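Local coordinates for succinate-semialdehyde dehydrogenase (Streptococcus pyogenes MGAS1882, PDB 4OGD), which catalyses the oxidation of succinic semialdehyde to succinate, with NADP+ as the cofactor, at residues 355-360 with 367-372; 253-258 with 265-270. All coordinates share one frame; numbering follows the deposited sequence.

Both contacts lie on one mixed sheet of the aldehyde dehydrogenase fold, their centres about 13 Å apart. Contact 1 packs a loop against strand 365-371; contact 2 fixes the end of helix 244-256 beside the approach to strand 268-272, the parallel neighbour of that strand. Tyr-369 N and Phe-269 O, 2.8 Å apart, probably share a hydrogen bond between the strands. A salt bridge of 2.6 Å from Lys-267 NZ to Glu-360 OE2 joins the turn of contact 2 to the loop of contact 1. In relatives, the glutamate opening the EIFGP motif, here Glu-360, holds the cofactor's nicotinamide ribose, and the catalytic cysteine sits in the turn that contact 2 closes.

Contact 1 of 2, residues 355-360 with 367-372; sequences PIYYQE and EIYKVS
Tyr-369 reaches out from its strand to Tyr-357 in two ways, through its hydroxyl and through the edge of its ring. The polar link is a hydrogen bond in which Tyr-369 OH donates to Tyr-357 O at 2.8 Å. This acceptor lies in the plane of the Tyr-369 ring, while the hydroxyl approaches the carbonyl from well off its axis (C=O...O angle 114°) and is tilted from the carbonyl plane. Ile-356 O, at 3.9 Å from Tyr-369 OH, lies further off in the same 3-10 turn.

The bond fastens the loop between strands 345-348 and 365-371 back onto the second of them, which in this aldehyde dehydrogenase fold runs between 345-348 and 268-272 in a mixed sheet.

The aromatic part is a T-shaped pair: centroids 5.1 Å apart, planes at 64°, the edge of Tyr-369 turned to the face of Tyr-357. CE1 of Tyr-369 does the touching, 3.7 Å from Tyr-357 CE2 and set toward the rim of that face. With CG of Tyr-357 anti to its own nitrogen (chi1 -166°), the ring swings to the carbonyl side, where one tyrosine can meet both ring and carbonyl. Val-380 of helix 374-382 packs against both rings, and Tyr-357 CD1 in turn stands 3.3 Å above the centre of the Tyr-358 ring.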
loop_
_atom_site.group_PDB
_atom_site.type_symbol
_atom_site.label_atom_id
_atom_site.label_comp_id
_atom_site.label_asym_id
_atom_site.label_seq_id
_atom_site.Cartn_x
_atom_site.Cartn_y
_atom_site.Cartn_z
ATOM N N PRO A 355 -2.805 21.699 23.676
ATOM C CA PRO A 355 -2.971 20.407 22.999
ATOM C C PRO A 355 -3.929 20.482 21.811
ATOM O O PRO A 355 -3.708 19.808 20.801
ATOM C CB PRO A 355 -3.570 19.520 24.091
ATOM C CG PRO A 355 -3.078 20.118 25.360
ATOM C CD PRO A 355 -3.048 21.601 25.126
ATOM N N ILE A 356 -4.963 21.308 21.926
ATOM C CA ILE A 356 -5.978 21.415 20.879
ATOM C C ILE A 356 -5.432 22.055 19.577
ATOM O O ILE A 356 -5.996 21.866 18.497
ATOM C CB ILE A 356 -7.264 22.106 21.434
ATOM C CG1 ILE A 356 -7.876 21.240 22.542
ATOM C CG2 ILE A 356 -8.300 22.355 20.346
ATOM C CD1 ILE A 356 -8.243 19.816 22.090
ATOM N N TYR A 357 -4.304 22.764 19.663
ATOM C CA TYR A 357 -3.638 23.298 18.471
ATOM C C TYR A 357 -3.422 22.206 17.428
ATOM O O TYR A 357 -3.489 22.466 16.226
ATOM C CB TYR A 357 -2.280 23.910 18.852
ATOM C CG TYR A 357 -1.628 24.781 17.788
ATOM C CD1 TYR A 357 -0.848 24.223 16.777
ATOM C CD2 TYR A 357 -1.766 26.162 17.818
ATOM C CE1 TYR A 357 -0.237 25.024 15.815
ATOM C CE2 TYR A 357 -1.159 26.968 16.865
ATOM C CZ TYR A 357 -0.400 26.394 15.865
ATOM O OH TYR A 357 0.196 27.223 14.928
ATOM N N TYR A 358 -3.193 20.979 17.893
ATOM C CA TYR A 358 -2.832 19.870 17.013
ATOM C C TYR A 358 -3.839 18.719 16.999
ATOM O O TYR A 358 -3.570 17.684 16.391
ATOM C CB TYR A 358 -1.452 19.313 17.400
ATOM C CG TYR A 358 -0.317 20.288 17.193
ATOM C CD1 TYR A 358 0.147 20.580 15.916
ATOM C CD2 TYR A 358 0.298 20.912 18.274
ATOM C CE1 TYR A 358 1.187 21.475 15.722
ATOM C CE2 TYR A 358 1.335 21.805 18.088
ATOM C CZ TYR A 358 1.780 22.075 16.814
ATOM O OH TYR A 358 2.809 22.965 16.625
ATOM N N GLN A 359 -4.986 18.884 17.656
ATOM C CA GLN A 359 -5.971 17.797 17.758
ATOM C C GLN A 359 -7.166 18.000 16.850
ATOM O O GLN A 359 -7.660 19.115 16.713
ATOM C CB GLN A 359 -6.496 17.676 19.190
ATOM C CG GLN A 359 -5.510 17.111 20.181
ATOM C CD GLN A 359 -6.161 16.742 21.503
ATOM O OE1 GLN A 359 -7.373 16.491 21.577
ATOM N NE2 GLN A 359 -5.359 16.709 22.559
ATOM N N GLU A 360 -7.649 16.913 16.253
ATOM C CA GLU A 360 -8.890 16.951 15.482
ATOM C C GLU A 360 -10.094 16.941 16.416
ATOM O O GLU A 360 -10.213 16.056 17.267
ATOM C CB GLU A 360 -8.962 15.734 14.552
ATOM C CG GLU A 360 -10.297 15.576 13.841
ATOM C CD GLU A 360 -10.350 14.335 12.971
ATOM O OE1 GLU A 360 -9.785 13.301 13.383
ATOM O OE2 GLU A 360 -10.946 14.400 11.873
ATOM N N GLU A 367 -12.441 26.841 14.568
ATOM C CA GLU A 367 -11.165 27.255 15.158
ATOM C C GLU A 367 -10.527 28.290 14.256
ATOM O O GLU A 367 -10.369 28.060 13.061
ATOM C CB GLU A 367 -10.231 26.052 15.297
ATOM C CG GLU A 367 -10.823 24.896 16.086
ATOM C CD GLU A 367 -10.112 23.592 15.801
ATOM O OE1 GLU A 367 -8.882 23.628 15.589
ATOM O OE2 GLU A 367 -10.790 22.539 15.753
ATOM N N ILE A 368 -10.172 29.444 14.817
ATOM C CA ILE A 368 -9.560 30.485 14.015
ATOM C C ILE A 368 -8.088 30.651 14.380
ATOM O O ILE A 368 -7.758 30.962 15.524
ATOM C CB ILE A 368 -10.310 31.827 14.154
ATOM C CG1 ILE A 368 -11.790 31.633 13.824
ATOM C CG2 ILE A 368 -9.720 32.842 13.209
ATOM C CD1 ILE A 368 -12.659 32.852 14.172
ATOM N N TYR A 369 -7.219 30.417 13.397
ATOM C CA TYR A 369 -5.775 30.577 13.559
ATOM C C TYR A 369 -5.344 31.857 12.859
ATOM O O TYR A 369 -5.451 31.955 11.634
ATOM C CB TYR A 369 -5.030 29.405 12.912
ATOM C CG TYR A 369 -5.134 28.080 13.637
ATOM C CD1 TYR A 369 -3.999 27.450 14.130
ATOM C CD2 TYR A 369 -6.361 27.447 13.808
ATOM C CE1 TYR A 369 -4.079 26.237 14.784
ATOM C CE2 TYR A 369 -6.459 26.226 14.468
ATOM C CZ TYR A 369 -5.312 25.626 14.955
ATOM O OH TYR A 369 -5.384 24.402 15.599
ATOM N N LYS A 370 -4.845 32.837 13.615
ATOM C CA LYS A 370 -4.391 34.084 12.998
ATOM C C LYS A 370 -2.931 33.985 12.574
ATOM O O LYS A 370 -2.095 33.508 13.336
ATOM C CB LYS A 370 -4.569 35.267 13.954
ATOM C CG LYS A 370 -4.269 36.619 13.306
ATOM C CD LYS A 370 -4.446 37.774 14.300
ATOM C CE LYS A 370 -3.311 37.808 15.315
ATOM N NZ LYS A 370 -2.083 38.456 14.757
ATOM N N VAL A 371 -2.630 34.400 11.347
ATOM C CA VAL A 371 -1.239 34.433 10.880
ATOM C C VAL A 371 -0.865 35.800 10.300
ATOM O O VAL A 371 -1.740 36.624 10.013
ATOM C CB VAL A 371 -0.943 33.306 9.856
ATOM C CG1 VAL A 371 -1.191 31.960 10.500
ATOM C CG2 VAL A 371 -1.781 33.461 8.589
ATOM N N SER A 372 0.434 36.042 10.135
ATOM C CA SER A 372 0.903 37.363 9.718
ATOM C C SER A 372 1.215 37.493 8.235
ATOM O O SER A 372 1.496 38.594 7.749
ATOM C CB SER A 372 2.127 37.785 10.543
ATOM O OG SER A 372 1.746 38.107 11.866
#

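Contact 2 of 2, residues 253-258 with 265-270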
loop_
_atom_site.group_PDB
_atom_site.type_symbol
_atom_site.label_atom_id
_atom_site.label_comp_id
_atom_site.label_asym_id
_atom_site.label_seq_id
_atom_site.Cartn_x
_atom_site.Cartn_y
_atom_site.Cartn_z
ATOM N N PHE A 253 -21.632 25.027 5.535
ATOM C CA PHE A 253 -21.314 23.686 5.061
ATOM C C PHE A 253 -19.916 23.261 5.495
ATOM O O PHE A 253 -19.716 22.136 5.967
ATOM C CB PHE A 253 -21.404 23.608 3.537
ATOM C CG PHE A 253 -20.746 22.385 2.962
ATOM C CD1 PHE A 253 -21.408 21.167 2.950
ATOM C CD2 PHE A 253 -19.454 22.446 2.456
ATOM C CE1 PHE A 253 -20.797 20.031 2.440
ATOM C CE2 PHE A 253 -18.836 21.316 1.950
ATOM C CZ PHE A 253 -19.504 20.112 1.938
ATOM N N SER A 254 -18.953 24.160 5.339
ATOM C CA SER A 254 -17.553 23.773 5.523
ATOM C C SER A 254 -17.218 23.238 6.900
ATOM O O SER A 254 -16.360 22.363 7.015
ATOM C CB SER A 254 -16.611 24.919 5.150
ATOM O OG SER A 254 -16.694 25.164 3.756
ATOM N N ARG A 255 -17.879 23.745 7.938
ATOM C CA ARG A 255 -17.594 23.273 9.294
ATOM C C ARG A 255 -18.749 22.540 9.975
ATOM O O ARG A 255 -18.521 21.713 10.860
ATOM C CB ARG A 255 -17.085 24.410 10.195
ATOM C CG ARG A 255 -16.520 23.929 11.544
ATOM C CD ARG A 255 -15.489 22.812 11.354
ATOM N NE ARG A 255 -14.851 22.440 12.613
ATOM C CZ ARG A 255 -14.745 21.196 13.069
ATOM N NH1 ARG A 255 -15.228 20.179 12.363
ATOM N NH2 ARG A 255 -14.147 20.965 14.235
ATOM N N LEU A 256 -19.985 22.829 9.563
ATOM C CA LEU A 256 -21.154 22.315 10.272
ATOM C C LEU A 256 -21.928 21.193 9.571
ATOM O O LEU A 256 -22.822 20.598 10.164
ATOM C CB LEU A 256 -22.100 23.462 10.651
ATOM C CG LEU A 256 -21.473 24.531 11.551
ATOM C CD1 LEU A 256 -22.496 25.593 11.866
ATOM C CD2 LEU A 256 -20.971 23.912 12.839
ATOM N N TYR A 257 -21.580 20.898 8.326
ATOM C CA TYR A 257 -22.152 19.734 7.652
ATOM C C TYR A 257 -21.832 18.487 8.471
ATOM O O TYR A 257 -20.700 18.324 8.954
ATOM C CB TYR A 257 -21.578 19.625 6.243
ATOM C CG TYR A 257 -21.961 18.375 5.497
ATOM C CD1 TYR A 257 -21.157 17.243 5.558
ATOM C CD2 TYR A 257 -23.101 18.337 4.706
ATOM C CE1 TYR A 257 -21.482 16.104 4.882
ATOM C CE2 TYR A 257 -23.438 17.181 4.010
ATOM C CZ TYR A 257 -22.619 16.072 4.110
ATOM O OH TYR A 257 -22.915 14.903 3.448
ATOM N N ASN A 258 -22.830 17.624 8.644
ATOM C CA ASN A 258 -22.708 16.413 9.464
ATOM C C ASN A 258 -22.260 16.738 10.889
ATOM O O ASN A 258 -21.543 15.961 11.522
ATOM C CB ASN A 258 -21.782 15.378 8.799
ATOM C CG ASN A 258 -22.102 13.940 9.207
ATOM O OD1 ASN A 258 -23.212 13.624 9.644
ATOM N ND2 ASN A 258 -21.124 13.051 9.043
ATOM N N SER A 265 -13.740 17.952 7.287
ATOM C CA SER A 265 -14.357 19.194 7.767
ATOM C C SER A 265 -13.299 20.299 7.763
ATOM O O SER A 265 -12.104 20.024 7.871
ATOM C CB SER A 265 -14.922 19.011 9.174
ATOM O OG SER A 265 -15.824 20.069 9.504
ATOM N N SER A 266 -13.729 21.549 7.622
ATOM C CA SER A 266 -12.777 22.657 7.592
ATOM C C SER A 266 -12.421 23.081 9.014
ATOM O O SER A 266 -12.952 24.062 9.530
ATOM C CB SER A 266 -13.371 23.823 6.802
ATOM O OG SER A 266 -13.628 23.412 5.464
ATOM N N LYS A 267 -11.511 22.339 9.641
ATOM C CA LYS A 267 -11.337 22.428 11.089
ATOM C C LYS A 267 -10.434 23.563 11.549
ATOM O O LYS A 267 -10.602 24.077 12.653
ATOM C CB LYS A 267 -10.855 21.092 11.665
ATOM C CG LYS A 267 -11.764 19.934 11.313
ATOM C CD LYS A 267 -11.606 18.777 12.288
ATOM C CE LYS A 267 -12.530 17.602 11.910
ATOM N NZ LYS A 267 -11.890 16.670 10.907
ATOM N N ARG A 268 -9.473 23.948 10.719
ATOM C CA ARG A 268 -8.589 25.066 11.073
ATOM C C ARG A 268 -8.714 26.169 10.042
ATOM O O ARG A 268 -8.174 26.061 8.945
ATOM C CB ARG A 268 -7.119 24.617 11.170
ATOM C CG ARG A 268 -6.827 23.563 12.243
ATOM C CD ARG A 268 -5.326 23.216 12.283
ATOM N NE ARG A 268 -4.931 22.526 11.057
ATOM C CZ ARG A 268 -3.771 22.696 10.433
ATOM N NH1 ARG A 268 -2.856 23.531 10.918
ATOM N NH2 ARG A 268 -3.530 22.030 9.316
ATOM N N PHE A 269 -9.423 27.236 10.393
ATOM C CA PHE A 269 -9.478 28.393 9.524
ATOM C C PHE A 269 -8.224 29.209 9.744
ATOM O O PHE A 269 -7.928 29.595 10.869
ATOM C CB PHE A 269 -10.712 29.237 9.835
ATOM C CG PHE A 269 -12.002 28.592 9.411
ATOM C CD1 PHE A 269 -12.342 28.517 8.065
ATOM C CD2 PHE A 269 -12.874 28.060 10.354
ATOM C CE1 PHE A 269 -13.539 27.928 7.661
ATOM C CE2 PHE A 269 -14.080 27.458 9.951
ATOM C CZ PHE A 269 -14.406 27.397 8.605
ATOM N N ILE A 270 -7.475 29.452 8.679
ATOM C CA ILE A 270 -6.242 30.218 8.793
ATOM C C ILE A 270 -6.452 31.572 8.116
ATOM O O ILE A 270 -6.732 31.635 6.922
ATOM C CB ILE A 270 -5.075 29.434 8.184
ATOM C CG1 ILE A 270 -4.908 28.108 8.941
ATOM C CG2 ILE A 270 -3.790 30.231 8.260
ATOM C CD1 ILE A 270 -3.755 27.258 8.432
HETATM O O HOH W 1 -13.152 25.127 12.184
HETATM O O HOH W 2 -18.169 19.362 8.339
#
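Ser-265 OG is held by Arg-255 NH1, which donates to it at 2.9 Å, and by a water 2.7 Å from the same OG that donates on to the backbone oxygen of Tyr-257. The serine oxygen sits slightly out of the guanidinium plane, and the N-H points at it with a modest bend (151°). Arg-255 gets there by a kink in its chain (chi2 51°), which brings CD within 3.4 Å of Ser-266 O and lays the planar group alongside the 265-267 backbone. Its other nitrogens are held too, NE by Val-365 O and NH2 by Ile-361 O, so oxygens meet all three nitrogens of the buried group, which should hold its rotation.

Lys-267 crosses the arginine at about a right angle, with CG over one guanidinium face, 3.6 Å from NH1. A bend at its last torsion turns the amine away to a salt bridge with Glu-360, which probably eases the nearness of two positive charges.

The backbones meet through Ser-266 N, which donates to Ser-254 O at 2.8 Å in a nearly straight bond (165°), taking up a carbonyl of the final helical turn. Ser-266 is the centre of an inverse gamma turn, and its own carbonyl oxygen lies over the rim of the Phe-269 ring, whose edge atom CE2 lies 4.3 Å from Arg-255 CB. This is the return leg of a beta-alpha-beta crossover: strand 235-238, helix 244-256, then strand 268-272 in the same sheet.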